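Local coordinates for protein glycosyl hydrolase, family 8 (Clostridium perfringens, PDB 3REN) that acts as an alpha-amylase, probably cleaving alpha-glucosidic bonds of starch-like glucans, and folds as an (alpha/alpha)6-barrel, at residues A[134-137]-A[138-142]; A[178-181]-A[182-186]; A[193-196]-A[197-201]; A[214-218]-A[219-223]; A[304-307]-A[308-312]. One frame throughout, in Å; residues are numbered along the deposited sequence.

Contact 1 (A[134-137]-A[138-142]); sequences YYKF and YAINI
Tyr138, Ala139, Ile140 and Asn141 donate their backbone N-H groups to the carbonyl O atoms of Tyr134, Tyr135, Lys136 and Phe137, an unbroken i to i+4 ladder of regular alpha-helix. Along one flank Tyr134 and Tyr138 run side by side in the same direction. In both, CG is anti to the backbone N (chi1 -173° and -157°), and the second ring follows the first one turn later. Tyr134 OH comes within 3.8 Å of Tyr138 CD1, and Tyr134 CE2 lies 4.0 Å from the same carbon. Nearer the axis, Tyr138 CB rests 3.4 Å from Tyr134 O. These residues belong to helix 133-150 of the (alpha/alpha)6-barrel, where the tyrosine flank faces helix 78-89: Tyr138 meets Phe85 edge-to-face, and Tyr134 OH has a weak hydrogen bond to Lys89 NZ. The Tyr135 ring packs on Leu123 and Ala126 of helix 113-130 and meets Phe81 edge-to-face, while its hydroxyl is hydrogen-bonded to Lys78 NZ. Lys136 and Ile140 also run side by side, pointing the same way, with Lys136 CG 4.0 Å from Ile140 CD1; the isoleucine passes close to the backbone as well, its CG1 being 3.3 Å from Lys136 O. Phe137 only grazes this methyl, with Phe137 CD1 4.5 Å from Ile140 CD1, and its ring meets Phe133 edge-to-face.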
# COMPACT_ATOMS: atom_id res chain seq x y z
N TYR A 134 18.52 2.01 -15.65
CA TYR A 134 17.34 1.63 -16.43
C TYR A 134 16.04 1.79 -15.60
O TYR A 134 15.07 2.40 -16.08
CB TYR A 134 17.43 0.19 -16.98
CG TYR A 134 16.29 -0.11 -17.89
CD1 TYR A 134 16.37 0.17 -19.27
CD2 TYR A 134 15.07 -0.59 -17.38
CE1 TYR A 134 15.28 -0.07 -20.10
CE2 TYR A 134 13.98 -0.80 -18.20
CZ TYR A 134 14.08 -0.55 -19.55
OH TYR A 134 12.99 -0.79 -20.35
N TYR A 135 16.05 1.25 -14.37
CA TYR A 135 14.97 1.45 -13.42
C TYR A 135 14.60 2.93 -13.23
O TYR A 135 13.41 3.29 -13.22
CB TYR A 135 15.36 0.86 -12.06
CG TYR A 135 15.66 -0.63 -12.06
CD1 TYR A 135 14.81 -1.53 -12.68
CD2 TYR A 135 16.80 -1.14 -11.40
CE1 TYR A 135 15.07 -2.88 -12.68
CE2 TYR A 135 17.07 -2.53 -11.38
CZ TYR A 135 16.20 -3.38 -12.02
OH TYR A 135 16.42 -4.76 -12.04
N LYS A 136 15.62 3.78 -13.07
CA LYS A 136 15.43 5.21 -12.81
C LYS A 136 14.81 5.90 -14.04
O LYS A 136 13.88 6.69 -13.89
CB LYS A 136 16.79 5.86 -12.45
CG LYS A 136 16.76 7.33 -12.09
CD LYS A 136 18.19 7.85 -11.87
CE LYS A 136 18.23 9.36 -11.87
NZ LYS A 136 19.62 9.89 -11.67
N PHE A 137 15.31 5.60 -15.23
CA PHE A 137 14.80 6.20 -16.45
C PHE A 137 13.36 5.80 -16.69
O PHE A 137 12.55 6.61 -17.12
CB PHE A 137 15.64 5.78 -17.68
CG PHE A 137 16.92 6.54 -17.84
CD1 PHE A 137 17.49 7.18 -16.75
CD2 PHE A 137 17.56 6.62 -19.08
CE1 PHE A 137 18.68 7.91 -16.89
CE2 PHE A 137 18.77 7.32 -19.21
CZ PHE A 137 19.31 7.97 -18.11
N TYR A 138 13.07 4.53 -16.42
CA TYR A 138 11.71 4.05 -16.59
C TYR A 138 10.79 4.75 -15.57
O TYR A 138 9.71 5.20 -15.95
CB TYR A 138 11.68 2.53 -16.47
CG TYR A 138 10.47 1.92 -17.16
CD1 TYR A 138 10.57 1.36 -18.44
CD2 TYR A 138 9.21 1.88 -16.51
CE1 TYR A 138 9.49 0.78 -19.07
CE2 TYR A 138 8.10 1.29 -17.15
CZ TYR A 138 8.25 0.77 -18.42
OH TYR A 138 7.17 0.22 -19.08
N ALA A 139 11.22 4.87 -14.32
CA ALA A 139 10.47 5.65 -13.30
C ALA A 139 10.17 7.10 -13.71
O ALA A 139 9.06 7.62 -13.47
CB ALA A 139 11.20 5.64 -11.97
N ILE A 140 11.15 7.75 -14.31
CA ILE A 140 11.02 9.09 -14.87
C ILE A 140 9.97 9.20 -15.95
O ILE A 140 9.18 10.15 -15.96
CB ILE A 140 12.42 9.60 -15.35
CG1 ILE A 140 13.28 9.94 -14.13
CG2 ILE A 140 12.31 10.82 -16.34
CD1 ILE A 140 14.81 9.90 -14.37
N ASN A 141 9.95 8.26 -16.89
CA ASN A 141 8.91 8.20 -17.90
C ASN A 141 7.53 8.23 -17.21
O ASN A 141 6.65 9.00 -17.61
CB ASN A 141 8.94 6.89 -18.69
CG ASN A 141 10.10 6.75 -19.66
OD1 ASN A 141 10.70 7.72 -20.11
ND2 ASN A 141 10.38 5.47 -20.05
N ILE A 142 7.33 7.36 -16.22
CA ILE A 142 6.04 7.28 -15.49
C ILE A 142 5.71 8.58 -14.78
O ILE A 142 4.56 9.07 -14.85
CB ILE A 142 6.01 6.17 -14.38
CG1 ILE A 142 6.62 4.86 -14.88
CG2 ILE A 142 4.57 5.93 -13.87
CD1 ILE A 142 5.98 4.36 -16.10

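Contact 2 (A[178-181]-A[182-186]); sequences TMKL and LSQVD
With its OG beside the backbone N (chi1 -58°), Ser183 in one of its two conformers folds its hydroxyl back one turn onto Met179 O, at 2.7 Å from OG. The same oxygen accepts Ser183 N at 2.9 Å, and the two donors reach it from opposite faces of its carbonyl plane; in that conformer one residue supplies both. Gln184 has CG on the corresponding side of its own backbone, beside N, and an extended chain beyond (chi2 150°), which lays its amide back over the preceding turn. There NE2 of Gln184 stands 3.8 Å from Lys180 CG, and OE1 of Gln184 3.6 Å from Leu181 CD1, both being van der Waals contacts. Thr178 and Leu182 run alongside one another, CG2 of Thr178 4.0 Å from CD1 of Leu182. The threonine hydroxyl is turned away to Leu117 O on helix 113-130, whose Leu124 packs against Leu181 and Leu182.

Early in the segment the backbone is regular, Leu182 N being hydrogen-bonded to Thr178 O at 2.8 Å. Farther on it tightens: Gln184 N bonds to Leu181 O at 3.1 Å, with only a weak bond to Lys180 O. Mixed i to i+3 and i to i+4 bonding of this kind is typical of the C-terminal part of a helix, here helix 176-185 of the (alpha/alpha)6-barrel; Asp186 OD1 then caps Lys188 N where helix 188-201 begins.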
# COMPACT_ATOMS: atom_id res chain seq x y z
N THR A 178 7.90 9.00 -2.26
CA THR A 178 8.18 8.94 -3.69
C THR A 178 8.41 10.37 -4.23
O THR A 178 9.34 10.59 -5.00
CB THR A 178 7.01 8.26 -4.43
OG1 THR A 178 6.79 6.94 -3.88
CG2 THR A 178 7.30 8.16 -5.91
N MSE A 179 7.59 11.33 -3.81
CA MSE A 179 7.75 12.71 -4.30
C MSE A 179 9.09 13.32 -3.86
O MSE A 179 9.70 14.10 -4.58
CB MSE A 179 6.58 13.62 -3.89
CG MSE A 179 5.27 13.22 -4.55
SE MSE A 179 3.82 14.07 -3.56
CE MSE A 179 2.26 13.31 -4.42
N LYS A 180 9.52 12.99 -2.65
CA LYS A 180 10.83 13.36 -2.15
C LYS A 180 11.92 12.73 -3.02
O LYS A 180 12.78 13.43 -3.53
CB LYS A 180 11.00 12.87 -0.72
CG LYS A 180 12.36 13.22 -0.10
CD LYS A 180 12.24 13.28 1.39
CE LYS A 180 13.58 13.64 1.99
NZ LYS A 180 13.39 13.89 3.42
N LEU A 181 11.85 11.45 -3.27
CA LEU A 181 12.84 10.86 -4.13
C LEU A 181 12.84 11.54 -5.51
O LEU A 181 13.88 11.89 -6.01
CB LEU A 181 12.55 9.41 -4.32
CG LEU A 181 13.14 8.41 -3.37
CD1 LEU A 181 14.07 8.91 -2.37
CD2 LEU A 181 12.31 7.33 -2.94
N LEU A 182 11.67 11.75 -6.08
CA LEU A 182 11.56 12.44 -7.38
C LEU A 182 12.17 13.86 -7.41
O LEU A 182 12.71 14.30 -8.47
CB LEU A 182 10.08 12.48 -7.83
CG LEU A 182 9.55 11.16 -8.43
CD1 LEU A 182 7.98 11.13 -8.54
CD2 LEU A 182 10.23 10.83 -9.76
N SER A 183 12.06 14.57 -6.28
CA SER A 183 12.59 15.93 -6.12
C SER A 183 14.10 15.94 -6.21
O SER A 183 14.68 16.94 -6.59
CB SER A 183 12.17 16.52 -4.78
OG SER A 183 10.76 16.54 -4.66
N GLN A 184 14.73 14.83 -5.84
CA GLN A 184 16.19 14.70 -5.87
C GLN A 184 16.70 14.51 -7.28
O GLN A 184 17.86 14.80 -7.59
CB GLN A 184 16.65 13.52 -5.00
CG GLN A 184 16.61 13.85 -3.53
CD GLN A 184 16.35 12.66 -2.65
OE1 GLN A 184 16.55 11.50 -3.05
NE2 GLN A 184 15.89 12.92 -1.42
N VAL A 185 15.83 14.00 -8.14
CA VAL A 185 16.10 13.89 -9.57
C VAL A 185 15.75 15.22 -10.25
O VAL A 185 16.58 15.76 -11.00
CB VAL A 185 15.32 12.70 -10.21
CG1 VAL A 185 15.64 12.57 -11.69
CG2 VAL A 185 15.67 11.39 -9.47
N ASP A 186 14.57 15.77 -9.97
CA ASP A 186 14.11 17.01 -10.62
C ASP A 186 13.29 17.94 -9.71
O ASP A 186 12.26 17.55 -9.15
CB ASP A 186 13.27 16.68 -11.86
CG ASP A 186 13.27 17.83 -12.86
OD1 ASP A 186 12.87 18.96 -12.50
OD2 ASP A 186 13.70 17.59 -14.01

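Contact 3 (A[193-196]-A[197-201]); sequences YEKS and NSIIE. With EDO (1,2-ethanediol), chain K.
On one flank of helix 188-201 of the (alpha/alpha)6-barrel, Tyr193 and Asn197 lie side by side and point the same way. Tyr193 CE1 is 4.2 Å from Asn197 CB, and the phenol ring and the amide are turned 31° against each other. Each has CG anti to the backbone N (chi1 -177° and -168°), which sends both polar ends off the same flank of the helix. Their partners lie beyond it: Tyr193 OH is hydrogen-bonded to Glu246, and Asn197 OD1 to Arg241 NH1. That guanidinium also forms a salt bridge with Glu201 OE2, which in turn takes a weak bond from Asn197 ND2 at 3.3 Å. Asparagine, glutamate and arginine thus close a small polar network that ties this helix to helix 231-243.

On another flank Lys195 bends at chi2, carrying its ammonium group to Gln221 OE1 of the following hairpin, while Lys195 CG stays 4.2 Å from Ile199 CD1. A molecule of 1,2-ethanediol, probably from the crystallisation liquor, is modelled between Lys195 and Ser198. Its O1 is placed 2.4 Å from Ser198 OG, too short for the details of that bond or the exact position of the diol to be trusted.

Ser196 faces helix 176-185 through Met179, and its OG is hydrogen-bonded to Ile192 O one turn back. Ser196 O accepts Ile200 N at 3.0 Å. One residue earlier, Ile199 leans on the backbone of the preceding turn, its CG1 3.3 Å from Lys195 O.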
# COMPACT_ATOMS: atom_id res chain seq x y z
N TYR A 193 5.49 17.99 -3.95
CA TYR A 193 5.70 17.60 -2.56
C TYR A 193 5.11 18.61 -1.58
O TYR A 193 4.43 18.22 -0.62
CB TYR A 193 7.20 17.39 -2.22
CG TYR A 193 7.44 16.90 -0.79
CD1 TYR A 193 7.42 17.78 0.30
CD2 TYR A 193 7.67 15.54 -0.52
CE1 TYR A 193 7.63 17.34 1.57
CE2 TYR A 193 7.88 15.09 0.76
CZ TYR A 193 7.86 15.99 1.80
OH TYR A 193 8.10 15.55 3.08
N GLU A 194 5.40 19.90 -1.80
CA GLU A 194 4.92 20.99 -0.91
C GLU A 194 3.39 21.10 -0.90
O GLU A 194 2.79 21.25 0.17
CB GLU A 194 5.53 22.35 -1.27
CG GLU A 194 7.05 22.46 -1.15
CD GLU A 194 7.59 22.37 0.30
OE1 GLU A 194 7.06 23.08 1.20
OE2 GLU A 194 8.55 21.61 0.54
N LYS A 195 2.76 21.02 -2.07
CA LYS A 195 1.30 21.03 -2.14
C LYS A 195 0.65 19.80 -1.48
O LYS A 195 -0.27 19.93 -0.67
CB LYS A 195 0.81 21.23 -3.57
CG LYS A 195 -0.74 21.18 -3.74
CD LYS A 195 -1.46 22.35 -3.03
CE LYS A 195 -2.93 22.41 -3.42
NZ LYS A 195 -3.75 23.25 -2.49
N SER A 196 1.14 18.61 -1.84
CA SER A 196 0.75 17.34 -1.22
C SER A 196 0.84 17.38 0.31
O SER A 196 -0.12 17.05 1.02
CB SER A 196 1.63 16.21 -1.76
OG SER A 196 1.43 16.10 -3.17
N ASN A 197 1.99 17.82 0.81
CA ASN A 197 2.19 17.86 2.23
C ASN A 197 1.21 18.86 2.90
O ASN A 197 0.67 18.60 3.99
CB ASN A 197 3.65 18.21 2.57
CG ASN A 197 3.96 17.97 4.04
OD1 ASN A 197 3.66 16.89 4.59
ND2 ASN A 197 4.53 18.99 4.69
N SER A 198 0.95 19.97 2.20
CA SER A 198 -0.00 20.97 2.68
C SER A 198 -1.42 20.40 2.74
O SER A 198 -2.13 20.65 3.69
CB SER A 198 0.07 22.25 1.85
OG SER A 198 -1.09 23.04 2.03
N ILE A 199 -1.79 19.60 1.75
CA ILE A 199 -3.08 18.89 1.76
C ILE A 199 -3.17 17.97 2.99
O ILE A 199 -4.18 17.99 3.71
CB ILE A 199 -3.30 18.11 0.43
CG1 ILE A 199 -3.42 19.07 -0.75
CG2 ILE A 199 -4.53 17.29 0.48
CD1 ILE A 199 -3.50 18.40 -2.16
N ILE A 200 -2.12 17.18 3.25
CA ILE A 200 -2.08 16.30 4.41
C ILE A 200 -2.21 17.12 5.68
O ILE A 200 -3.09 16.87 6.53
CB ILE A 200 -0.75 15.49 4.49
CG1 ILE A 200 -0.55 14.61 3.26
CG2 ILE A 200 -0.70 14.66 5.77
CD1 ILE A 200 -1.75 13.84 2.88
N GLU A 201 -1.34 18.11 5.82
CA GLU A 201 -1.28 18.92 7.05
C GLU A 201 -2.57 19.66 7.40
O GLU A 201 -2.91 19.79 8.57
CB GLU A 201 -0.08 19.87 7.03
CG GLU A 201 1.20 19.18 7.50
CD GLU A 201 2.45 20.05 7.37
OE1 GLU A 201 2.35 21.18 6.88
OE2 GLU A 201 3.56 19.59 7.75
C1 EDO K . -4.49 22.63 0.43
O1 EDO K . -3.09 22.75 0.70
C2 EDO K . -5.24 22.30 1.71
O2 EDO K . -5.60 23.54 2.29

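Contact 4 (A[214-218]-A[219-223]); sequences KVFYE and ETQKY
Gln221 has a positive phi (60°) and shares Tyr217 as a facing partner with Lys222, a G1 beta bulge. Tyr217 O takes weak bonds from both backbone N atoms, whereas Tyr217 N is hydrogen-bonded to Lys222 O at 2.8 Å. Bent at chi2, the Gln221 side chain curls back until NE2 meets Glu218 O at 2.7 Å, in the carbonyl plane and on a lone pair. Its amide stands almost perpendicular to the Phe216 ring, with Gln221 OE1 at the ring edge, 3.4 Å from Phe216 CZ.

The bulge closes the beta hairpin of strands 215-217 and 222-223, which strand 168-170 extends on the far side of 215-217 into a three-stranded antiparallel sheet. On the helix-facing side Phe216 and Tyr223 form a non-hydrogen-bonded pair: Phe216 CD1 sits over one face of the Tyr223 ring, 3.6 Å from Tyr223 CE1, the planes inclined at 59°. Tyr223 OH goes on to Ile199 O of helix 188-201. At the turn, the carboxylates of Glu218 and Glu219 approach to 4.5 Å between OE1 and OE2 respectively, and one water donates to both of these oxygens, probably easing their repulsion.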
# COMPACT_ATOMS: atom_id res chain seq x y z
N LYS A 214 -10.16 11.51 4.62
CA LYS A 214 -10.08 10.65 3.47
C LYS A 214 -9.81 11.29 2.09
O LYS A 214 -8.93 10.85 1.42
CB LYS A 214 -11.31 9.75 3.38
CG LYS A 214 -11.10 8.61 2.48
CD LYS A 214 -12.30 7.99 1.89
CE LYS A 214 -13.34 7.74 2.90
N VAL A 215 -10.54 12.33 1.74
CA VAL A 215 -10.46 12.93 0.36
C VAL A 215 -10.32 14.45 0.41
O VAL A 215 -10.90 15.11 1.28
CB VAL A 215 -11.74 12.66 -0.52
CG1 VAL A 215 -11.48 12.99 -2.01
CG2 VAL A 215 -12.22 11.21 -0.42
N PHE A 216 -9.53 14.98 -0.52
CA PHE A 216 -9.43 16.42 -0.80
C PHE A 216 -10.05 16.73 -2.16
O PHE A 216 -9.86 15.97 -3.12
CB PHE A 216 -7.97 16.83 -0.75
CG PHE A 216 -7.71 18.27 -1.04
CD1 PHE A 216 -7.95 19.25 -0.07
CD2 PHE A 216 -7.17 18.66 -2.27
CE1 PHE A 216 -7.67 20.59 -0.32
CE2 PHE A 216 -6.89 20.02 -2.52
CZ PHE A 216 -7.14 20.97 -1.55
N TYR A 217 -10.83 17.80 -2.23
CA TYR A 217 -11.53 18.19 -3.47
C TYR A 217 -10.84 19.41 -4.01
O TYR A 217 -10.91 20.49 -3.41
CB TYR A 217 -13.02 18.49 -3.21
CG TYR A 217 -13.74 17.28 -2.75
CD1 TYR A 217 -14.39 16.46 -3.67
CD2 TYR A 217 -13.70 16.88 -1.41
CE1 TYR A 217 -15.03 15.29 -3.26
CE2 TYR A 217 -14.32 15.70 -0.99
CZ TYR A 217 -14.99 14.91 -1.92
OH TYR A 217 -15.62 13.74 -1.54
N GLU A 218 -10.18 19.24 -5.16
CA GLU A 218 -9.36 20.31 -5.70
C GLU A 218 -10.21 21.55 -6.06
O GLU A 218 -9.77 22.67 -5.86
CB GLU A 218 -8.56 19.83 -6.94
CG GLU A 218 -7.36 20.71 -7.25
CD GLU A 218 -7.70 21.88 -8.18
OE1 GLU A 218 -8.67 21.73 -9.00
OE2 GLU A 218 -6.99 22.93 -8.09
N GLU A 219 -11.41 21.34 -6.56
CA GLU A 219 -12.28 22.48 -6.95
C GLU A 219 -12.62 23.49 -5.84
O GLU A 219 -12.56 24.71 -6.05
CB GLU A 219 -13.55 21.99 -7.68
CG GLU A 219 -13.37 21.97 -9.24
CD GLU A 219 -13.21 23.39 -9.83
OE1 GLU A 219 -13.92 24.32 -9.37
OE2 GLU A 219 -12.39 23.59 -10.76
N THR A 220 -12.95 22.98 -4.66
CA THR A 220 -13.33 23.82 -3.55
C THR A 220 -12.19 24.01 -2.56
O THR A 220 -12.29 24.85 -1.67
CB THR A 220 -14.50 23.19 -2.78
OG1 THR A 220 -14.14 21.87 -2.36
CG2 THR A 220 -15.72 23.07 -3.67
N GLN A 221 -11.14 23.20 -2.70
CA GLN A 221 -10.05 23.15 -1.72
C GLN A 221 -10.57 22.72 -0.35
O GLN A 221 -10.10 23.20 0.67
CB GLN A 221 -9.26 24.46 -1.66
CG GLN A 221 -8.70 24.88 -3.02
CD GLN A 221 -7.47 24.08 -3.44
OE1 GLN A 221 -6.46 24.10 -2.75
NE2 GLN A 221 -7.55 23.38 -4.57
N LYS A 222 -11.55 21.83 -0.32
CA LYS A 222 -12.11 21.33 0.96
C LYS A 222 -12.02 19.79 1.05
O LYS A 222 -11.76 19.12 0.04
CB LYS A 222 -13.60 21.73 1.10
CG LYS A 222 -13.89 23.26 1.07
CD LYS A 222 -13.34 24.00 2.29
CE LYS A 222 -13.83 25.44 2.28
NZ LYS A 222 -13.02 26.37 3.13
N TYR A 223 -12.27 19.25 2.23
CA TYR A 223 -12.19 17.82 2.47
C TYR A 223 -13.57 17.19 2.59
O TYR A 223 -14.58 17.92 2.66
CB TYR A 223 -11.36 17.56 3.74
CG TYR A 223 -9.96 18.10 3.67
CD1 TYR A 223 -8.88 17.27 3.31
CD2 TYR A 223 -9.68 19.44 3.98
CE1 TYR A 223 -7.57 17.76 3.23
CE2 TYR A 223 -8.37 19.94 3.89
CZ TYR A 223 -7.34 19.10 3.53
OH TYR A 223 -6.05 19.61 3.47
O HOH W 1 -9.70 23.72 -10.42

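Contact 5 (A[304-307]-A[308-312]); sequences KAID and KLKYY
Asp307, Lys308 and Ile306 form the middle of this stretch of helix; Asp307 and Ile306 meet the following turn, Lys308 the preceding one. Asp307 lies alongside Lys310, both pointing the same way. OD1 of Asp307 is 3.7 Å from Lys310 CE but 4.3 Å from Lys310 NZ, beyond a salt bridge, so the attraction is probably a loose electrostatic one. The ammonium group is instead hydrogen-bonded to Tyr348 OH. Asp307 O accepts Tyr311 N, and Tyr311 CB lies 3.4 Å from that same Asp307 O.

Ile306 has CG2 anti to its backbone N, which brings this methyl against the lysine chain where the two cross, 3.9 Å from Lys310 CE. A bend at chi3 (-136°) lets Lys310 pass across the isoleucine. The backbone draws the same two residues together: Lys310 N is hydrogen-bonded to Ile306 O at 2.8 Å, and Lys310 CG lies 3.2 Å from that Ile306 O.

Lys308 N makes a weak bond of 3.4 Å to Lys304 O. Its chain kinks at chi2, with CG of Lys308 3.6 Å from Lys304 O, and then runs off to a weak bond with Gly263 O, touching Phe259 and Tyr286 on the way. Ala305 packs on Ala290 of helix 283-296, and Leu309 lies against that helix and helix 335-346. Buried Ala305, Ile306 and Leu309 beside exposed Asp307 mark an amphipathic alpha-helix, here helix 299-312 in an (alpha/alpha)6-barrel, packed against helices 283-296 and 335-346.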
# COMPACT_ATOMS: atom_id res chain seq x y z
N LYS A 304 3.41 -5.97 19.14
CA LYS A 304 1.95 -6.03 19.33
C LYS A 304 1.25 -6.19 17.98
O LYS A 304 0.31 -6.98 17.86
CB LYS A 304 1.48 -4.74 19.99
CG LYS A 304 0.20 -4.90 20.82
CD LYS A 304 -0.03 -3.69 21.74
CE LYS A 304 -0.52 -4.12 23.17
NZ LYS A 304 -1.88 -4.72 23.21
N ALA A 305 1.68 -5.39 16.99
CA ALA A 305 1.14 -5.47 15.65
C ALA A 305 1.52 -6.81 14.99
O ALA A 305 0.67 -7.45 14.39
CB ALA A 305 1.61 -4.27 14.81
N ILE A 306 2.79 -7.24 15.13
CA ILE A 306 3.22 -8.52 14.56
C ILE A 306 2.47 -9.73 15.19
O ILE A 306 2.12 -10.69 14.51
CB ILE A 306 4.75 -8.73 14.73
CG1 ILE A 306 5.55 -7.68 13.92
CG2 ILE A 306 5.15 -10.14 14.33
CD1 ILE A 306 5.42 -7.75 12.37
N ASP A 307 2.24 -9.68 16.50
CA ASP A 307 1.51 -10.74 17.17
C ASP A 307 0.14 -10.90 16.57
O ASP A 307 -0.31 -12.03 16.40
CB ASP A 307 1.43 -10.49 18.69
CG ASP A 307 2.74 -10.84 19.41
OD1 ASP A 307 3.67 -11.41 18.79
OD2 ASP A 307 2.86 -10.50 20.60
N LYS A 308 -0.53 -9.81 16.22
CA LYS A 308 -1.84 -9.93 15.55
C LYS A 308 -1.74 -10.61 14.20
O LYS A 308 -2.61 -11.41 13.85
CB LYS A 308 -2.54 -8.58 15.36
CG LYS A 308 -2.91 -7.91 16.64
CD LYS A 308 -4.01 -8.67 17.33
CE LYS A 308 -4.61 -7.83 18.47
NZ LYS A 308 -5.73 -8.60 19.07
N LEU A 309 -0.69 -10.28 13.44
CA LEU A 309 -0.49 -10.91 12.13
C LEU A 309 -0.17 -12.39 12.29
O LEU A 309 -0.70 -13.22 11.58
CB LEU A 309 0.58 -10.17 11.30
CG LEU A 309 0.29 -8.74 10.82
CD1 LEU A 309 1.52 -8.25 10.00
CD2 LEU A 309 -0.96 -8.71 9.95
N LYS A 310 0.69 -12.75 13.25
CA LYS A 310 0.92 -14.16 13.51
C LYS A 310 -0.35 -14.94 13.86
O LYS A 310 -0.51 -16.10 13.46
CB LYS A 310 1.88 -14.33 14.67
CG LYS A 310 3.25 -13.72 14.47
CD LYS A 310 4.16 -14.49 15.44
CE LYS A 310 5.06 -13.60 16.17
NZ LYS A 310 5.93 -14.55 16.91
N TYR A 311 -1.20 -14.31 14.66
CA TYR A 311 -2.43 -14.92 15.15
C TYR A 311 -3.40 -15.20 14.01
O TYR A 311 -3.99 -16.26 13.97
CB TYR A 311 -3.13 -13.99 16.14
CG TYR A 311 -4.38 -14.61 16.70
CD1 TYR A 311 -4.30 -15.57 17.72
CD2 TYR A 311 -5.64 -14.23 16.24
CE1 TYR A 311 -5.44 -16.15 18.24
CE2 TYR A 311 -6.78 -14.77 16.76
CZ TYR A 311 -6.67 -15.73 17.75
OH TYR A 311 -7.83 -16.26 18.26
N TYR A 312 -3.56 -14.23 13.10
CA TYR A 312 -4.51 -14.38 11.99
C TYR A 312 -4.00 -15.20 10.80
O TYR A 312 -4.80 -15.68 10.00
CB TYR A 312 -5.04 -13.01 11.53
CG TYR A 312 -6.02 -12.50 12.53
CD1 TYR A 312 -7.24 -13.17 12.72
CD2 TYR A 312 -5.75 -11.37 13.29
CE1 TYR A 312 -8.17 -12.73 13.66
CE2 TYR A 312 -6.67 -10.92 14.23
CZ TYR A 312 -7.88 -11.62 14.41
OH TYR A 312 -8.81 -11.19 15.34

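Contacts 1 to 4 follow one another along the chain and lie in a row, while contact 5 comes last and sits apart, 33 to 36 Å from each of them between centres. Contacts 1, 2 and 3 occupy helices 133-150, 176-185 and 188-201. Contacts 1 and 2, with centres 12 Å apart, meet where Ile140 and Lys136 pack on Val185; contacts 2 and 3, 15 Å apart, meet at Met179 and Ser196. Contact 4, the hairpin, leans on the end of helix 188-201, with Phe216 against Ile199. The local turns thus extend into helix-to-helix and helix-to-hairpin packing from one contact to the next. Contact 5, on helix 299-312, lies across the chain's centre from contacts 1 and 2.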